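Local coordinates for Gp26 (Listeria phage P40, PDB 4JZ5), which is an endolysin whose catalytic domain, a member of glycosyl hydrolase family 25, probably hydrolyses the peptidoglycan of Listeria cell walls, at residues Asp117-Lys122 with Gly148-Asp153; Asn130-Phe135 with His159-Val164. All blocks are in the same frame, centred on the assembly; numbering follows the deposited sequence. Where two conformers were deposited one is given.

Interaction 1: Asp117-Lys122 with Gly148-Asp153; sequences DYEEVK and GLYAGD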
# COMPACT_ATOMS: atom_id res chain seq x y z
N ASP A 117 3.18 -5.33 -1.73
CA ASP A 117 2.35 -5.39 -2.94
C ASP A 117 2.92 -6.49 -3.81
O ASP A 117 4.03 -6.36 -4.36
CB ASP A 117 2.43 -4.01 -3.61
CG ASP A 117 1.76 -3.94 -4.97
OD1 ASP A 117 1.53 -4.96 -5.61
OD2 ASP A 117 1.48 -2.80 -5.42
N TYR A 118 2.21 -7.62 -3.87
CA TYR A 118 2.72 -8.81 -4.54
C TYR A 118 1.75 -9.21 -5.62
O TYR A 118 0.73 -9.85 -5.31
CB TYR A 118 2.95 -9.99 -3.57
CG TYR A 118 3.85 -11.02 -4.21
CD1 TYR A 118 5.22 -10.90 -4.17
CD2 TYR A 118 3.32 -12.06 -4.94
CE1 TYR A 118 6.04 -11.80 -4.81
CE2 TYR A 118 4.14 -12.97 -5.58
CZ TYR A 118 5.49 -12.82 -5.54
OH TYR A 118 6.28 -13.74 -6.20
N GLU A 119 2.04 -8.83 -6.86
CA GLU A 119 1.08 -9.03 -7.94
C GLU A 119 1.71 -9.55 -9.23
O GLU A 119 1.03 -9.63 -10.26
CB GLU A 119 0.32 -7.74 -8.18
CG GLU A 119 1.16 -6.60 -8.69
CD GLU A 119 0.38 -5.28 -8.77
OE1 GLU A 119 0.39 -4.46 -7.84
OE2 GLU A 119 -0.26 -5.03 -9.81
N GLU A 120 2.98 -9.92 -9.19
CA GLU A 120 3.63 -10.66 -10.27
C GLU A 120 4.69 -11.53 -9.61
O GLU A 120 5.04 -11.31 -8.46
CB GLU A 120 4.24 -9.72 -11.32
CG GLU A 120 5.40 -8.85 -10.84
CD GLU A 120 6.01 -8.05 -11.98
OE1 GLU A 120 6.81 -8.62 -12.75
OE2 GLU A 120 5.67 -6.84 -12.12
N VAL A 121 5.17 -12.52 -10.34
CA VAL A 121 6.11 -13.48 -9.79
C VAL A 121 7.43 -13.44 -10.53
O VAL A 121 7.47 -13.61 -11.75
CB VAL A 121 5.54 -14.91 -9.84
CG1 VAL A 121 6.53 -15.88 -9.21
CG2 VAL A 121 4.19 -14.97 -9.14
N LYS A 122 8.51 -13.18 -9.80
CA LYS A 122 9.86 -13.14 -10.37
C LYS A 122 10.73 -14.21 -9.71
O LYS A 122 11.95 -14.26 -9.92
CB LYS A 122 10.50 -11.77 -10.18
CG LYS A 122 9.73 -10.61 -10.82
CD LYS A 122 9.55 -10.75 -12.34
CE LYS A 122 10.84 -10.52 -13.12
NZ LYS A 122 11.34 -9.13 -13.02
N GLY A 148 0.95 -5.29 6.09
CA GLY A 148 -0.11 -5.99 5.39
C GLY A 148 0.31 -6.46 4.00
O GLY A 148 1.47 -6.33 3.61
N LEU A 149 -0.66 -7.01 3.28
CA LEU A 149 -0.44 -7.67 2.01
C LEU A 149 -1.49 -7.19 1.02
O LEU A 149 -2.67 -7.15 1.35
CB LEU A 149 -0.54 -9.18 2.19
CG LEU A 149 -0.34 -10.03 0.94
CD1 LEU A 149 1.04 -9.87 0.33
CD2 LEU A 149 -0.60 -11.49 1.29
N TYR A 150 -1.03 -6.84 -0.18
CA TYR A 150 -1.89 -6.38 -1.27
C TYR A 150 -1.74 -7.26 -2.49
O TYR A 150 -0.62 -7.57 -2.91
CB TYR A 150 -1.54 -4.94 -1.66
CG TYR A 150 -2.11 -4.48 -2.98
CD1 TYR A 150 -1.46 -4.75 -4.19
CD2 TYR A 150 -3.30 -3.76 -3.03
CE1 TYR A 150 -1.96 -4.33 -5.39
CE2 TYR A 150 -3.83 -3.34 -4.23
CZ TYR A 150 -3.15 -3.62 -5.41
OH TYR A 150 -3.62 -3.22 -6.64
N ALA A 151 -2.88 -7.59 -3.11
CA ALA A 151 -2.92 -8.14 -4.46
C ALA A 151 -4.35 -8.01 -4.97
O ALA A 151 -5.29 -7.73 -4.21
CB ALA A 151 -2.48 -9.60 -4.48
N GLY A 152 -4.54 -8.18 -6.27
CA GLY A 152 -5.87 -8.32 -6.82
C GLY A 152 -6.53 -9.62 -6.36
O GLY A 152 -5.85 -10.61 -6.06
N ASP A 153 -7.85 -9.56 -6.32
CA ASP A 153 -8.73 -10.67 -5.97
C ASP A 153 -8.28 -12.02 -6.55
O ASP A 153 -7.97 -12.95 -5.82
CB ASP A 153 -10.13 -10.29 -6.46
CG ASP A 153 -11.22 -11.22 -5.97
OD1 ASP A 153 -10.95 -12.21 -5.27
OD2 ASP A 153 -12.39 -10.95 -6.32
O HOH W 1 -1.70 -2.78 -8.81
O HOH W 2 -3.09 -4.38 -9.26
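Asp117 and Tyr150 form a bridge between parallel strands 114-117 and 147-152 in the beta/alpha barrel fold of family 25. They lie on neighbouring strands and point the same way. The sequence Asp117-Tyr118-Glu119 is consistent with the Asp-x-Glu motif that holds the probable active-site acids of family 25 enzymes.

The packed part is at the strand level. Tyr118 N donates to Tyr150 O at 3.0 Å, and Tyr118 O rests 3.3 Å from Ala151 CB. Tyr118 CB reaches Leu149 CD1 at 4.3 Å, on the side facing Cys132 and helix 128-143. On the other side of the sheet, Asp117 OD1 lies at the edge of the Tyr150 ring, 3.3 Å from CD1. The carboxylate is turned 62° from the ring plane. Both side chains have CG anti to the backbone N (chi1 173° and 165°), which keeps them alongside. Glu119 OE1 packs at the same ring edge, 3.4 Å from Tyr150 CE1.

The looser, watered side begins at Glu119 OE2. Tyr150 OH is also hydrogen-bonded to Gln193 OE1. Two waters each donate to Glu119 OE2 and to Tyr150 OH; water 1 lies 2.9 Å from both oxygens.

Interaction 2: Asn130-Phe135 with His159-Val164; sequences NECQRF and HDLDKV
Val164 packs against one turn of helix 128-143, where it meets Cys132 and Gln133. Its CB lies 4.2 Å from Gln133 OE1. From there the side chain forks. CG1 is anti to the backbone N (chi1 -178°) and comes within 3.7 Å of Gln133 OE1. CG2 takes the apolar branch and touches Cys132 CB at 4.0 Å. Further along, Cys132 SG is 4.5 Å from Leu161 CD2, a lighter contact.

No direct hydrogen bond joins the two segments, but Gln133 supplies a polar margin. Its chain bends at chi2 (69°), which brings OE1 over the Val164 backbone, 3.5 Å from CA. Lys165 N donates to this oxygen. Water 3 donates to Gln133 OE1 at 2.7 Å and to Lys163 O at 2.9 Å. The amide is held at its other end too, because NE2 bonds to Asp137 OD1.

Just before this turn, a Schellman motif with Asp160 as its C-prime residue ends helix 153-158. The 3-10 turn 161-163 follows. Val164 and Leu161 pack between helix 128-143 and strand 147-152, with Val164 on Ile136 and Leu149, and Leu161 on Val128 and Ala151.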
# COMPACT_ATOMS: atom_id res chain seq x y z
N ASN A 130 5.46 -18.68 0.87
CA ASN A 130 6.61 -18.71 1.75
C ASN A 130 7.48 -17.47 1.58
O ASN A 130 7.97 -16.91 2.56
CB ASN A 130 7.44 -19.96 1.54
CG ASN A 130 6.77 -21.23 2.06
OD1 ASN A 130 5.76 -21.18 2.76
ND2 ASN A 130 7.34 -22.36 1.70
N GLU A 131 7.68 -17.03 0.34
CA GLU A 131 8.54 -15.88 0.11
C GLU A 131 7.88 -14.59 0.58
O GLU A 131 8.55 -13.74 1.16
CB GLU A 131 9.00 -15.82 -1.34
CG GLU A 131 9.89 -17.00 -1.74
CD GLU A 131 11.16 -17.08 -0.92
OE1 GLU A 131 11.80 -16.05 -0.68
OE2 GLU A 131 11.50 -18.20 -0.50
N CYS A 132 6.57 -14.45 0.36
CA CYS A 132 5.86 -13.32 0.93
C CYS A 132 6.01 -13.31 2.44
O CYS A 132 6.20 -12.27 3.04
CB CYS A 132 4.38 -13.36 0.54
SG CYS A 132 4.06 -12.87 -1.16
N GLN A 133 5.89 -14.49 3.06
CA GLN A 133 6.03 -14.57 4.51
C GLN A 133 7.42 -14.14 4.98
O GLN A 133 7.54 -13.42 5.98
CB GLN A 133 5.73 -15.99 5.02
CG GLN A 133 5.52 -16.01 6.52
CD GLN A 133 4.25 -15.33 6.90
OE1 GLN A 133 3.17 -15.79 6.51
NE2 GLN A 133 4.33 -14.18 7.55
N ARG A 134 8.46 -14.60 4.28
CA ARG A 134 9.82 -14.19 4.62
C ARG A 134 9.97 -12.68 4.55
O ARG A 134 10.59 -12.08 5.44
CB ARG A 134 10.84 -14.87 3.71
CG ARG A 134 10.89 -16.39 3.89
CD ARG A 134 11.90 -17.00 2.92
NE ARG A 134 13.27 -16.61 3.27
CZ ARG A 134 14.15 -16.05 2.45
NH1 ARG A 134 13.88 -15.81 1.18
NH2 ARG A 134 15.34 -15.74 2.93
N PHE A 135 9.43 -12.07 3.51
CA PHE A 135 9.48 -10.62 3.37
C PHE A 135 8.80 -9.91 4.54
O PHE A 135 9.38 -9.03 5.17
CB PHE A 135 8.83 -10.23 2.04
CG PHE A 135 8.79 -8.74 1.77
CD1 PHE A 135 7.85 -7.93 2.39
CD2 PHE A 135 9.68 -8.16 0.88
CE1 PHE A 135 7.82 -6.57 2.15
CE2 PHE A 135 9.64 -6.80 0.62
CZ PHE A 135 8.71 -6.01 1.26
N HIS A 159 -2.78 -17.77 -5.88
CA HIS A 159 -1.46 -17.96 -5.29
C HIS A 159 -1.50 -18.28 -3.81
O HIS A 159 -0.47 -18.26 -3.14
CB HIS A 159 -0.57 -16.76 -5.57
CG HIS A 159 -0.27 -16.59 -7.02
ND1 HIS A 159 -1.18 -16.05 -7.91
CD2 HIS A 159 0.80 -16.97 -7.76
CE1 HIS A 159 -0.67 -16.08 -9.13
NE2 HIS A 159 0.54 -16.62 -9.06
N ASP A 160 -2.69 -18.60 -3.31
CA ASP A 160 -2.86 -19.06 -1.92
C ASP A 160 -2.50 -17.99 -0.91
O ASP A 160 -2.07 -18.33 0.19
CB ASP A 160 -1.97 -20.28 -1.62
CG ASP A 160 -2.55 -21.57 -2.09
OD1 ASP A 160 -3.72 -21.59 -2.50
OD2 ASP A 160 -1.82 -22.57 -2.00
N LEU A 161 -2.70 -16.72 -1.24
CA LEU A 161 -2.26 -15.68 -0.32
C LEU A 161 -3.00 -15.68 1.02
O LEU A 161 -2.51 -15.10 1.98
CB LEU A 161 -2.33 -14.29 -0.97
CG LEU A 161 -1.40 -14.08 -2.18
CD1 LEU A 161 -1.41 -12.61 -2.58
CD2 LEU A 161 0.01 -14.58 -1.94
N ASP A 162 -4.14 -16.36 1.12
CA ASP A 162 -4.79 -16.55 2.42
C ASP A 162 -3.85 -17.20 3.44
O ASP A 162 -4.03 -17.05 4.65
CB ASP A 162 -6.06 -17.39 2.30
CG ASP A 162 -7.25 -16.61 1.77
OD1 ASP A 162 -7.20 -15.37 1.77
OD2 ASP A 162 -8.26 -17.25 1.40
N LYS A 163 -2.86 -17.95 2.95
CA LYS A 163 -1.94 -18.66 3.84
C LYS A 163 -0.83 -17.77 4.41
O LYS A 163 -0.11 -18.20 5.31
CB LYS A 163 -1.31 -19.83 3.11
CG LYS A 163 -2.33 -20.90 2.74
CD LYS A 163 -1.67 -22.05 2.02
CE LYS A 163 -2.67 -23.15 1.71
NZ LYS A 163 -2.00 -24.35 1.13
N VAL A 164 -0.69 -16.55 3.91
CA VAL A 164 0.28 -15.61 4.47
C VAL A 164 -0.28 -15.00 5.75
O VAL A 164 -1.45 -14.63 5.80
CB VAL A 164 0.63 -14.51 3.45
CG1 VAL A 164 1.68 -13.57 4.02
CG2 VAL A 164 1.13 -15.12 2.15
O HOH W 3 2.70 -18.33 5.84

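Past the strands and helices nearer the N terminus, the chain leaves strand 114-117 and runs through 117-122 into helix 128-143, which carries 130-135. This helix leads back, and strand 147-152 then runs parallel to 114-117. There interaction 1 closes the first loop, a beta-alpha-beta unit. Helix 153-158 follows, and the turn 159-164 closes the second loop back onto helix 128-143 in interaction 2. The segments alternate along the chain, so the two loops cross. The contacts also touch: Tyr118 CG meets Cys132 SG at 3.6 Å, and Ala151 CB meets Leu161 CD1 at 3.7 Å. Together they join two adjacent barrel strands to the helix between them and to the turn before strand 169-172.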